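Side-chain contacts in GP37 (Pseudomonas phage phikz, PDB 5FT0), which inhibits the RNA degradosome of the bacterial host, probably by binding RNase E and keeping it from its RNA substrates: residues E9-A14 / S76-D81; V45-M50 / E72-R77; N82-D87 / V223-K228. All blocks are in the same frame, centred on the assembly; numbering follows the deposited sequence.

Helix 67-82 is the common thread. Its 72-77 part meets strand 42-48 of the four-stranded antiparallel sheet in contact 2, its 76-81 part meets helix 8-15 in contact 1, and the loop that follows it, 82-87, meets strand 220-232 of the seven-stranded sheet in contact 3. Contacts 1 and 2 share Ser-76 and Arg-77, with centres about 9 Å apart; the centre of contact 3 is about 12 Å from that of contact 1 and about 17 Å from that of contact 2, and along the chain it opens after both have closed. Contacts 1 and 3 also touch directly, Ile-79 and Ala-80 packing on Val-223. One helix and its exit loop thus tie the N-terminal elements to the larger sheet.

Contact 1 (E9-A14 / S76-D81); sequences EEQLQA and SRIIAD
Ile-78 and Gln-11 meet where two helices pack side to side: the short N-terminal helix 8-15 lies against the C-terminal half of helix 67-82. The facing positions are Gln-11 with Ile-78 and Ala-14 with Ile-79, one turn of the short helix against two consecutive residues of the long one.

The apolar contact is small. Ala-14 directs its methyl at the other helix, and its CB sits 4.3 Å from CD1 of Ile-79. Ile-79 also touches Val-220 and Val-223 of strand 220-232, so this side of helix 67-82 rests on the larger sheet.

No hydrogen bond crosses between the two segments; the amide of Gln-11 meets Ile-78 by packing alone. Gln-11 is drawn out beyond CG (chi2 170°), and the two side chains cross at about a right angle, the amide end lying by CD1 of Ile-78. The NE2 end is held by the carbonyl oxygen of Glu-28, which should restrain the amide's rotation. Nearby, Glu-10 forms a salt bridge from helix 8-15 to Arg-71 of helix 67-82. CD1 of Ile-78 ends 3.8 Å from CD of Gln-11 and 3.5 Å from its OE1.

Contact 2 (V45-M50 / E72-R77); sequences VTCATM and EYVLSR
Val-45 and Val-74 are the pair with the nearest CA atoms, 8.4 Å apart. On one side is the extended end of strand 42-48, where the chain leaves the strand after Ala-48; on the other is a regular helical stretch in which Ser-76 N bonds to Glu-72 O and Arg-77 N to Tyr-73 O. This is a helix laid on a face of an antiparallel sheet. Strand 42-48 is an inner strand, paired with 30-37 and 55-59, and it presents Val-45 and Cys-47 to the helix while Thr-46 between them points away.

Val-74 enters over these two residues, one methyl for each. CG2 of Val-74 lies 3.9 Å from CG1 of Val-45, and CG1 of Val-74 lies 3.9 Å from SG of Cys-47. The fork is set by the valine torsion (chi1 175°), which leaves CG1 opposite the backbone nitrogen and CG2 opposite the carbonyl carbon. SG of Cys-47 is also 4.1 Å from CG2 of Val-74, so it sits against both branches.

Beside this apolar patch the helix makes its own polar bonds. Ser-76 OG donates to Tyr-73 O over 2.6 Å, tilted 18° from the carbonyl plane, and that oxygen also takes the backbone N-H of Arg-77. From one turn beyond Tyr-73, Arg-77 NH1 donates to the OH of Tyr-73 at 2.8 Å, the hydroxyl lying nearly in the guanidinium plane, while NH2 makes a weak hydrogen bond to Pro-132 O. The tyrosine ring in turn stacks with Phe-59 of strand 55-59.

With no hydrogen bond from strand to helix, the two are joined here by methyl and sulfur packing of buried residues, and no directional bond between them sets how strand and helix sit at this point.

Contact 3 (N82-D87 / V223-K228); sequences NLKYVD and VLFTIK
Leu-83 pushes one branch between Val-223 and Phe-225. Its CG stands opposite the carbonyl carbon (chi1 -67°) and the chain then runs on extended to CD1, carrying that methyl to the strand. CD1 of Leu-83 ends 3.9 Å from CD2 of Phe-225 and 4.0 Å from CG1 of Val-223. Toward the ring it comes in at a slant, the leucine and phenylalanine side chains passing each other in opposite directions.

The CA-CB bond of Phe-225 already points to the loop, and chi1 of -159° then puts CG opposite the backbone nitrogen. At the far end of the ring, CZ of Phe-225 lies 4.2 Å from CG of Lys-84; this CG methylene meets the ring at its edge, near its plane, with the two side chains roughly perpendicular.

The loop 82-87 is the connection between helices 67-82 and 87-98, and it packs here on strand 220-232, an inner strand of the seven-stranded antiparallel sheet. Val-223 and Phe-225, two apart on the strand, both point toward it. Helix 158-187 closes over the same spot, Phe-184 touching both Leu-83 and Phe-225, while the ring of Tyr-180 meets that of Phe-225.

Beyond CG the lysine bends at chi3 (-71°), and its NZ is hydrogen-bonded to OD1 of Asn-108.

Contact 1 (E9-A14 / S76-D81)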
ATOM      1  N   GLU A   9       6.809  30.004   5.957  1.00 25.26           N
ATOM      2  CA  GLU A   9       7.932  30.939   6.002  1.00 28.03           C
ATOM      3  C   GLU A   9       8.934  30.568   7.094  1.00 32.98           C
ATOM      4  O   GLU A   9      10.148  30.670   6.880  1.00 32.69           O
ATOM      5  CB  GLU A   9       7.432  32.372   6.196  1.00 30.04           C
ATOM      6  CG  GLU A   9       6.709  32.958   4.987  1.00 33.88           C
ATOM      7  CD  GLU A   9       5.203  32.987   5.160  1.00 36.94           C
ATOM      8  OE1 GLU A   9       4.647  32.039   5.758  1.00 36.46           O
ATOM      9  OE2 GLU A   9       4.576  33.966   4.706  1.00 42.07           O
ATOM     10  N   GLU A  10       8.457  30.151   8.275  1.00 29.93           N
ATOM     11  CA  GLU A  10       9.388  29.707   9.315  1.00 31.10           C
ATOM     12  C   GLU A  10      10.174  28.489   8.851  1.00 31.83           C
ATOM     13  O   GLU A  10      11.372  28.368   9.130  1.00 34.33           O
ATOM     14  CB  GLU A  10       8.665  29.365  10.626  1.00 36.08           C
ATOM     15  CG  GLU A  10       7.396  30.135  10.934  1.00 46.23           C
ATOM     16  CD  GLU A  10       6.774  29.758  12.272  1.00 49.89           C
ATOM     17  OE1 GLU A  10       7.480  29.221  13.147  1.00 52.36           O
ATOM     18  OE2 GLU A  10       5.557  29.978  12.432  1.00 43.97           O
ATOM     19  N   GLN A  11       9.506  27.563   8.159  1.00 27.96           N
ATOM     20  CA  GLN A  11      10.196  26.388   7.640  1.00 32.38           C
ATOM     21  C   GLN A  11      11.248  26.785   6.612  1.00 31.00           C
ATOM     22  O   GLN A  11      12.401  26.343   6.689  1.00 28.63           O
ATOM     23  CB  GLN A  11       9.183  25.416   7.036  1.00 27.09           C
ATOM     24  CG  GLN A  11       8.032  25.075   7.964  1.00 28.49           C
ATOM     25  CD  GLN A  11       6.929  24.299   7.268  1.00 32.54           C
ATOM     26  OE1 GLN A  11       7.192  23.334   6.550  1.00 29.57           O
ATOM     27  NE2 GLN A  11       5.684  24.720   7.478  1.00 30.17           N
ATOM     28  N   LEU A  12      10.872  27.635   5.653  1.00 33.17           N
ATOM     29  CA  LEU A  12      11.806  28.035   4.604  1.00 30.14           C
ATOM     30  C   LEU A  12      12.989  28.805   5.180  1.00 36.24           C
ATOM     31  O   LEU A  12      14.120  28.664   4.703  1.00 34.46           O
ATOM     32  CB  LEU A  12      11.080  28.868   3.549  1.00 32.25           C
ATOM     33  CG  LEU A  12      11.900  29.277   2.324  1.00 38.31           C
ATOM     34  CD1 LEU A  12      12.532  28.059   1.670  1.00 33.64           C
ATOM     35  CD2 LEU A  12      11.020  30.009   1.330  1.00 34.37           C
ATOM     36  N   GLN A  13      12.750  29.614   6.216  1.00 33.07           N
ATOM     37  CA  GLN A  13      13.845  30.346   6.847  1.00 33.86           C
ATOM     38  C   GLN A  13      14.844  29.396   7.497  1.00 35.05           C
ATOM     39  O   GLN A  13      16.059  29.596   7.394  1.00 37.36           O
ATOM     40  CB  GLN A  13      13.293  31.333   7.874  1.00 39.96           C
ATOM     41  CG  GLN A  13      12.631  32.553   7.251  1.00 48.58           C
ATOM     42  CD  GLN A  13      11.706  33.273   8.212  1.00 51.57           C
ATOM     43  OE1 GLN A  13      11.710  33.010   9.415  1.00 58.26           O
ATOM     44  NE2 GLN A  13      10.901  34.187   7.682  1.00 50.09           N
ATOM     45  N   ALA A  14      14.351  28.354   8.171  1.00 29.57           N
ATOM     46  CA  ALA A  14      15.250  27.350   8.732  1.00 34.31           C
ATOM     47  C   ALA A  14      15.966  26.577   7.630  1.00 32.23           C
ATOM     48  O   ALA A  14      17.174  26.330   7.718  1.00 31.88           O
ATOM     49  CB  ALA A  14      14.473  26.397   9.640  1.00 26.07           C
ATOM     50  N   SER A  76      13.082  20.192  13.331  1.00 23.78           N
ATOM     51  CA  SER A  76      14.231  19.313  13.136  1.00 25.80           C
ATOM     52  C   SER A  76      13.896  18.144  12.219  1.00 28.15           C
ATOM     53  O   SER A  76      14.774  17.648  11.503  1.00 26.25           O
ATOM     54  CB  SER A  76      14.742  18.801  14.485  1.00 28.48           C
ATOM     55  OG  SER A  76      13.902  17.782  14.998  1.00 31.29           O
ATOM     56  N   ARG A  77      12.640  17.685  12.228  1.00 23.56           N
ATOM     57  CA  ARG A  77      12.234  16.641  11.292  1.00 25.33           C
ATOM     58  C   ARG A  77      12.098  17.193   9.877  1.00 30.14           C
ATOM     59  O   ARG A  77      12.397  16.495   8.901  1.00 27.33           O
ATOM     60  CB  ARG A  77      10.919  15.998  11.741  1.00 23.29           C
ATOM     61  CG  ARG A  77      10.953  15.334  13.124  1.00 27.68           C
ATOM     62  CD  ARG A  77      12.030  14.261  13.232  1.00 21.42           C
ATOM     63  NE  ARG A  77      11.828  13.159  12.290  1.00 25.86           N
ATOM     64  CZ  ARG A  77      11.231  12.010  12.591  1.00 32.80           C
ATOM     65  NH1 ARG A  77      10.765  11.803  13.815  1.00 26.01           N
ATOM     66  NH2 ARG A  77      11.101  11.066  11.669  1.00 33.08           N
ATOM     67  N   ILE A  78      11.638  18.440   9.741  1.00 27.20           N
ATOM     68  CA  ILE A  78      11.530  19.043   8.415  1.00 27.98           C
ATOM     69  C   ILE A  78      12.915  19.296   7.830  1.00 30.19           C
ATOM     70  O   ILE A  78      13.156  19.055   6.640  1.00 27.60           O
ATOM     71  CB  ILE A  78      10.696  20.335   8.480  1.00 25.97           C
ATOM     72  CG1 ILE A  78       9.266  20.031   8.929  1.00 23.68           C
ATOM     73  CG2 ILE A  78      10.695  21.050   7.131  1.00 24.64           C
ATOM     74  CD1 ILE A  78       8.404  21.270   9.081  1.00 26.86           C
ATOM     75  N   ILE A  79      13.846  19.784   8.653  1.00 23.06           N
ATOM     76  CA  ILE A  79      15.213  20.004   8.192  1.00 27.03           C
ATOM     77  C   ILE A  79      15.830  18.694   7.719  1.00 34.71           C
ATOM     78  O   ILE A  79      16.375  18.605   6.611  1.00 28.78           O
ATOM     79  CB  ILE A  79      16.056  20.652   9.303  1.00 26.87           C
ATOM     80  CG1 ILE A  79      15.522  22.050   9.637  1.00 28.64           C
ATOM     81  CG2 ILE A  79      17.527  20.705   8.899  1.00 25.37           C
ATOM     82  CD1 ILE A  79      16.123  22.638  10.890  1.00 23.06           C
ATOM     83  N   ALA A  80      15.746  17.652   8.552  1.00 23.12           N
ATOM     84  CA  ALA A  80      16.290  16.352   8.171  1.00 24.64           C
ATOM     85  C   ALA A  80      15.617  15.816   6.914  1.00 25.72           C
ATOM     86  O   ALA A  80      16.270  15.196   6.068  1.00 27.54           O
ATOM     87  CB  ALA A  80      16.142  15.362   9.326  1.00 22.49           C
ATOM     88  N   ASP A  81      14.310  16.055   6.771  1.00 27.41           N
ATOM     89  CA  ASP A  81      13.583  15.592   5.593  1.00 25.83           C
ATOM     90  C   ASP A  81      14.100  16.226   4.308  1.00 34.94           C
ATOM     91  O   ASP A  81      13.982  15.630   3.231  1.00 35.92           O
ATOM     92  CB  ASP A  81      12.091  15.887   5.750  1.00 37.96           C
ATOM     93  CG  ASP A  81      11.284  14.652   6.078  1.00 51.88           C
ATOM     94  OD1 ASP A  81      11.610  13.572   5.539  1.00 66.30           O
ATOM     95  OD2 ASP A  81      10.321  14.760   6.866  1.00 60.76           O
TER

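Contact 2 (V45-M50 / E72-R77)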
ATOM      1  N   VAL A  45       2.845  13.611  18.349  1.00 40.38           N
ATOM      2  CA  VAL A  45       2.691  14.830  17.564  1.00 38.46           C
ATOM      3  C   VAL A  45       1.954  14.500  16.276  1.00 42.36           C
ATOM      4  O   VAL A  45       2.229  13.477  15.639  1.00 46.57           O
ATOM      5  CB  VAL A  45       4.060  15.478  17.260  1.00 35.85           C
ATOM      6  CG1 VAL A  45       3.887  16.743  16.433  1.00 30.59           C
ATOM      7  CG2 VAL A  45       4.802  15.780  18.549  1.00 36.83           C
ATOM      8  N   THR A  46       1.018  15.367  15.895  1.00 37.83           N
ATOM      9  CA  THR A  46       0.294  15.257  14.635  1.00 45.82           C
ATOM     10  C   THR A  46       0.455  16.552  13.854  1.00 43.12           C
ATOM     11  O   THR A  46       0.240  17.639  14.400  1.00 42.41           O
ATOM     12  CB  THR A  46      -1.190  14.958  14.872  1.00 45.92           C
ATOM     13  OG1 THR A  46      -1.321  13.714  15.571  1.00 50.02           O
ATOM     14  CG2 THR A  46      -1.937  14.874  13.549  1.00 44.75           C
ATOM     15  N   CYS A  47       0.830  16.434  12.581  1.00 46.33           N
ATOM     16  CA  CYS A  47       1.047  17.576  11.701  1.00 45.66           C
ATOM     17  C   CYS A  47       0.137  17.455  10.487  1.00 48.96           C
ATOM     18  O   CYS A  47       0.103  16.404   9.837  1.00 48.16           O
ATOM     19  CB  CYS A  47       2.511  17.659  11.259  1.00 40.11           C
ATOM     20  SG  CYS A  47       3.702  17.783  12.608  1.00 41.23           S
ATOM     21  N   ALA A  48      -0.588  18.528  10.174  1.00 41.56           N
ATOM     22  CA  ALA A  48      -1.581  18.510   9.108  1.00 48.96           C
ATOM     23  C   ALA A  48      -1.370  19.687   8.168  1.00 48.46           C
ATOM     24  O   ALA A  48      -1.208  20.825   8.620  1.00 47.45           O
ATOM     25  CB  ALA A  48      -3.002  18.549   9.677  1.00 42.86           C
ATOM     26  N   THR A  49      -1.380  19.408   6.867  1.00 51.47           N
ATOM     27  CA  THR A  49      -1.349  20.418   5.816  1.00 55.81           C
ATOM     28  C   THR A  49      -2.582  20.279   4.933  1.00 61.29           C
ATOM     29  O   THR A  49      -3.405  19.376   5.102  1.00 66.69           O
ATOM     30  CB  THR A  49      -0.093  20.303   4.946  1.00 57.55           C
ATOM     31  OG1 THR A  49      -0.128  19.072   4.212  1.00 63.46           O
ATOM     32  CG2 THR A  49       1.158  20.359   5.784  1.00 51.46           C
HETATM   33  N   MSE A  50      -2.684  21.178   3.964  1.00 62.96           N
HETATM   34  CA  MSE A  50      -3.779  21.144   3.010  1.00 68.20           C
HETATM   35  C   MSE A  50      -3.549  20.072   1.947  1.00 70.23           C
HETATM   36  O   MSE A  50      -4.461  19.317   1.612  1.00 77.23           O
HETATM   37  CB  MSE A  50      -3.953  22.511   2.351  1.00 71.34           C
HETATM   38  CG  MSE A  50      -5.303  22.701   1.684  1.00 93.03           C
HETATM   39 SE   MSE A  50      -5.281  24.141   0.377  1.00159.37          SE
HETATM   40  CE  MSE A  50      -3.997  23.377  -0.879  1.00 94.67           C
ATOM     41  N   GLU A  72      10.223  23.144  17.932  1.00 27.11           N
ATOM     42  CA  GLU A  72      11.612  22.849  17.595  1.00 30.51           C
ATOM     43  C   GLU A  72      11.752  21.432  17.057  1.00 30.64           C
ATOM     44  O   GLU A  72      12.461  21.199  16.071  1.00 29.44           O
ATOM     45  CB  GLU A  72      12.507  23.042  18.818  1.00 31.62           C
ATOM     46  CG  GLU A  72      13.424  24.243  18.739  1.00 45.56           C
ATOM     47  CD  GLU A  72      14.542  24.184  19.763  1.00 55.40           C
ATOM     48  OE1 GLU A  72      14.359  23.531  20.814  1.00 58.83           O
ATOM     49  OE2 GLU A  72      15.607  24.784  19.514  1.00 69.08           O
ATOM     50  N   TYR A  73      11.083  20.469  17.698  1.00 23.91           N
ATOM     51  CA  TYR A  73      11.193  19.081  17.257  1.00 25.36           C
ATOM     52  C   TYR A  73      10.691  18.917  15.828  1.00 24.07           C
ATOM     53  O   TYR A  73      11.346  18.276  14.998  1.00 25.61           O
ATOM     54  CB  TYR A  73      10.424  18.152  18.197  1.00 27.40           C
ATOM     55  CG  TYR A  73      10.480  16.714  17.741  1.00 27.32           C
ATOM     56  CD1 TYR A  73      11.585  15.924  18.019  1.00 22.94           C
ATOM     57  CD2 TYR A  73       9.445  16.155  17.002  1.00 24.72           C
ATOM     58  CE1 TYR A  73      11.653  14.615  17.586  1.00 32.25           C
ATOM     59  CE2 TYR A  73       9.505  14.844  16.565  1.00 34.47           C
ATOM     60  CZ  TYR A  73      10.611  14.081  16.861  1.00 26.63           C
ATOM     61  OH  TYR A  73      10.678  12.777  16.433  1.00 37.68           O
ATOM     62  N   VAL A  74       9.523  19.486  15.524  1.00 25.21           N
ATOM     63  CA  VAL A  74       8.951  19.343  14.188  1.00 27.63           C
ATOM     64  C   VAL A  74       9.857  19.993  13.150  1.00 26.18           C
ATOM     65  O   VAL A  74      10.044  19.460  12.049  1.00 29.47           O
ATOM     66  CB  VAL A  74       7.526  19.926  14.147  1.00 29.00           C
ATOM     67  CG1 VAL A  74       6.977  19.884  12.727  1.00 22.87           C
ATOM     68  CG2 VAL A  74       6.611  19.157  15.088  1.00 26.17           C
ATOM     69  N   LEU A  75      10.438  21.150  13.481  1.00 27.74           N
ATOM     70  CA  LEU A  75      11.387  21.785  12.573  1.00 23.43           C
ATOM     71  C   LEU A  75      12.580  20.877  12.298  1.00 25.85           C
ATOM     72  O   LEU A  75      13.042  20.780  11.155  1.00 26.72           O
ATOM     73  CB  LEU A  75      11.854  23.125  13.143  1.00 27.35           C
ATOM     74  CG  LEU A  75      10.906  24.314  12.990  1.00 30.07           C
ATOM     75  CD1 LEU A  75      11.499  25.562  13.633  1.00 33.35           C
ATOM     76  CD2 LEU A  75      10.616  24.561  11.516  1.00 27.58           C
ATOM     77  N   SER A  76      13.082  20.192  13.331  1.00 23.78           N
ATOM     78  CA  SER A  76      14.231  19.313  13.136  1.00 25.80           C
ATOM     79  C   SER A  76      13.896  18.144  12.219  1.00 28.15           C
ATOM     80  O   SER A  76      14.774  17.648  11.503  1.00 26.25           O
ATOM     81  CB  SER A  76      14.742  18.801  14.485  1.00 28.48           C
ATOM     82  OG  SER A  76      13.902  17.782  14.998  1.00 31.29           O
ATOM     83  N   ARG A  77      12.640  17.685  12.228  1.00 23.56           N
ATOM     84  CA  ARG A  77      12.234  16.641  11.292  1.00 25.33           C
ATOM     85  C   ARG A  77      12.098  17.193   9.877  1.00 30.14           C
ATOM     86  O   ARG A  77      12.397  16.495   8.901  1.00 27.33           O
ATOM     87  CB  ARG A  77      10.919  15.998  11.741  1.00 23.29           C
ATOM     88  CG  ARG A  77      10.953  15.334  13.124  1.00 27.68           C
ATOM     89  CD  ARG A  77      12.030  14.261  13.232  1.00 21.42           C
ATOM     90  NE  ARG A  77      11.828  13.159  12.290  1.00 25.86           N
ATOM     91  CZ  ARG A  77      11.231  12.010  12.591  1.00 32.80           C
ATOM     92  NH1 ARG A  77      10.765  11.803  13.815  1.00 26.01           N
ATOM     93  NH2 ARG A  77      11.101  11.066  11.669  1.00 33.08           N
TER

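Contact 3 (N82-D87 / V223-K228)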
ATOM      1  N   ASN A  82      14.659  17.430   4.387  1.00 28.51           N
ATOM      2  CA  ASN A  82      15.073  18.149   3.192  1.00 29.74           C
ATOM      3  C   ASN A  82      16.561  18.037   2.900  1.00 32.47           C
ATOM      4  O   ASN A  82      17.012  18.557   1.874  1.00 33.39           O
ATOM      5  CB  ASN A  82      14.672  19.622   3.303  1.00 28.74           C
ATOM      6  CG  ASN A  82      13.204  19.840   2.996  1.00 36.05           C
ATOM      7  OD1 ASN A  82      12.821  19.997   1.837  1.00 36.11           O
ATOM      8  ND2 ASN A  82      12.371  19.830   4.032  1.00 27.84           N
ATOM      9  N   LEU A  83      17.328  17.369   3.767  1.00 28.47           N
ATOM     10  CA  LEU A  83      18.725  17.085   3.456  1.00 26.50           C
ATOM     11  C   LEU A  83      18.854  16.275   2.174  1.00 31.18           C
ATOM     12  O   LEU A  83      19.852  16.410   1.457  1.00 27.70           O
ATOM     13  CB  LEU A  83      19.386  16.335   4.613  1.00 23.98           C
ATOM     14  CG  LEU A  83      19.553  17.113   5.915  1.00 28.79           C
ATOM     15  CD1 LEU A  83      20.133  16.215   7.004  1.00 30.01           C
ATOM     16  CD2 LEU A  83      20.430  18.336   5.687  1.00 25.83           C
ATOM     17  N   LYS A  84      17.860  15.435   1.875  1.00 27.30           N
ATOM     18  CA  LYS A  84      17.867  14.642   0.652  1.00 28.83           C
ATOM     19  C   LYS A  84      17.954  15.504  -0.598  1.00 33.02           C
ATOM     20  O   LYS A  84      18.415  15.022  -1.638  1.00 32.96           O
ATOM     21  CB  LYS A  84      16.607  13.779   0.577  1.00 35.14           C
ATOM     22  CG  LYS A  84      16.684  12.484   1.355  1.00 47.97           C
ATOM     23  CD  LYS A  84      15.308  11.850   1.462  1.00 50.94           C
ATOM     24  CE  LYS A  84      14.422  12.653   2.400  1.00 52.96           C
ATOM     25  NZ  LYS A  84      12.977  12.361   2.202  1.00 47.42           N
ATOM     26  N   TYR A  85      17.519  16.759  -0.524  1.00 29.45           N
ATOM     27  CA  TYR A  85      17.482  17.640  -1.681  1.00 32.60           C
ATOM     28  C   TYR A  85      18.672  18.587  -1.749  1.00 32.37           C
ATOM     29  O   TYR A  85      18.753  19.390  -2.684  1.00 38.50           O
ATOM     30  CB  TYR A  85      16.170  18.430  -1.684  1.00 34.23           C
ATOM     31  CG  TYR A  85      14.959  17.532  -1.576  1.00 39.80           C
ATOM     32  CD1 TYR A  85      14.697  16.572  -2.547  1.00 38.41           C
ATOM     33  CD2 TYR A  85      14.088  17.628  -0.499  1.00 36.39           C
ATOM     34  CE1 TYR A  85      13.597  15.739  -2.453  1.00 40.83           C
ATOM     35  CE2 TYR A  85      12.984  16.799  -0.396  1.00 36.53           C
ATOM     36  CZ  TYR A  85      12.744  15.858  -1.377  1.00 45.73           C
ATOM     37  OH  TYR A  85      11.648  15.032  -1.283  1.00 49.18           O
ATOM     38  N   VAL A  86      19.591  18.512  -0.786  1.00 31.37           N
ATOM     39  CA  VAL A  86      20.852  19.233  -0.899  1.00 26.71           C
ATOM     40  C   VAL A  86      21.593  18.730  -2.128  1.00 34.21           C
ATOM     41  O   VAL A  86      21.711  17.516  -2.341  1.00 31.73           O
ATOM     42  CB  VAL A  86      21.681  19.055   0.382  1.00 25.09           C
ATOM     43  CG1 VAL A  86      23.105  19.540   0.175  1.00 27.83           C
ATOM     44  CG2 VAL A  86      21.030  19.805   1.541  1.00 29.18           C
ATOM     45  N   ASP A  87      22.091  19.668  -2.944  1.00 34.34           N
ATOM     46  CA  ASP A  87      22.700  19.364  -4.237  1.00 36.18           C
ATOM     47  C   ASP A  87      23.599  18.132  -4.208  1.00 32.40           C
ATOM     48  O   ASP A  87      23.326  17.131  -4.881  1.00 32.50           O
ATOM     49  CB  ASP A  87      23.502  20.574  -4.730  1.00 30.94           C
ATOM     50  CG  ASP A  87      22.620  21.716  -5.190  1.00 38.40           C
ATOM     51  OD1 ASP A  87      21.441  21.471  -5.516  1.00 40.99           O
ATOM     52  OD2 ASP A  87      23.113  22.863  -5.234  1.00 52.12           O
ATOM     53  N   VAL A 223      19.990  17.873  14.467  1.00 28.30           N
ATOM     54  CA  VAL A 223      19.465  17.263  13.252  1.00 29.01           C
ATOM     55  C   VAL A 223      19.956  15.824  13.205  1.00 23.44           C
ATOM     56  O   VAL A 223      21.160  15.570  13.333  1.00 30.69           O
ATOM     57  CB  VAL A 223      19.896  18.033  11.992  1.00 25.78           C
ATOM     58  CG1 VAL A 223      19.372  17.333  10.750  1.00 20.03           C
ATOM     59  CG2 VAL A 223      19.393  19.467  12.055  1.00 31.59           C
ATOM     60  N   LEU A 224      19.029  14.888  13.029  1.00 23.09           N
ATOM     61  CA  LEU A 224      19.337  13.466  12.988  1.00 24.71           C
ATOM     62  C   LEU A 224      19.035  12.918  11.602  1.00 27.31           C
ATOM     63  O   LEU A 224      18.056  13.322  10.968  1.00 27.62           O
ATOM     64  CB  LEU A 224      18.529  12.689  14.036  1.00 25.77           C
ATOM     65  CG  LEU A 224      18.666  13.126  15.497  1.00 34.05           C
ATOM     66  CD1 LEU A 224      17.762  12.284  16.385  1.00 29.29           C
ATOM     67  CD2 LEU A 224      20.110  13.038  15.958  1.00 30.12           C
ATOM     68  N   PHE A 225      19.871  11.990  11.141  1.00 24.19           N
ATOM     69  CA  PHE A 225      19.658  11.337   9.859  1.00 29.52           C
ATOM     70  C   PHE A 225      20.331   9.973   9.889  1.00 25.76           C
ATOM     71  O   PHE A 225      21.470   9.846  10.347  1.00 24.88           O
ATOM     72  CB  PHE A 225      20.209  12.172   8.695  1.00 23.56           C
ATOM     73  CG  PHE A 225      19.612  11.820   7.356  1.00 24.96           C
ATOM     74  CD1 PHE A 225      20.002  10.674   6.681  1.00 25.99           C
ATOM     75  CD2 PHE A 225      18.663  12.641   6.773  1.00 29.12           C
ATOM     76  CE1 PHE A 225      19.450  10.353   5.453  1.00 25.12           C
ATOM     77  CE2 PHE A 225      18.110  12.328   5.543  1.00 24.42           C
ATOM     78  CZ  PHE A 225      18.503  11.183   4.885  1.00 27.08           C
ATOM     79  N   THR A 226      19.620   8.960   9.403  1.00 23.86           N
ATOM     80  CA  THR A 226      20.148   7.606   9.319  1.00 25.05           C
ATOM     81  C   THR A 226      19.954   7.075   7.906  1.00 28.95           C
ATOM     82  O   THR A 226      18.924   7.327   7.274  1.00 26.69           O
ATOM     83  CB  THR A 226      19.464   6.669  10.337  1.00 29.06           C
ATOM     84  OG1 THR A 226      19.789   7.085  11.671  1.00 27.78           O
ATOM     85  CG2 THR A 226      19.919   5.229  10.145  1.00 24.56           C
ATOM     86  N   ILE A 227      20.961   6.365   7.409  1.00 26.14           N
ATOM     87  CA  ILE A 227      20.866   5.608   6.170  1.00 29.71           C
ATOM     88  C   ILE A 227      21.014   4.135   6.517  1.00 30.06           C
ATOM     89  O   ILE A 227      21.986   3.745   7.174  1.00 30.00           O
ATOM     90  CB  ILE A 227      21.937   6.036   5.150  1.00 28.31           C
ATOM     91  CG1 ILE A 227      21.789   7.519   4.811  1.00 28.53           C
ATOM     92  CG2 ILE A 227      21.842   5.185   3.896  1.00 27.76           C
ATOM     93  CD1 ILE A 227      22.789   8.008   3.793  1.00 33.25           C
ATOM     94  N   LYS A 228      20.050   3.325   6.093  1.00 28.06           N
ATOM     95  CA  LYS A 228      20.083   1.886   6.312  1.00 27.44           C
ATOM     96  C   LYS A 228      20.341   1.186   4.990  1.00 30.68           C
ATOM     97  O   LYS A 228      19.700   1.499   3.981  1.00 31.67           O
ATOM     98  CB  LYS A 228      18.775   1.378   6.922  1.00 29.24           C
ATOM     99  CG  LYS A 228      18.776  -0.132   7.160  1.00 32.74           C
ATOM    100  CD  LYS A 228      17.477  -0.623   7.781  1.00 38.37           C
ATOM    101  CE  LYS A 228      16.349  -0.657   6.774  1.00 42.07           C
ATOM    102  NZ  LYS A 228      15.101  -1.211   7.370  1.00 48.50           N
TER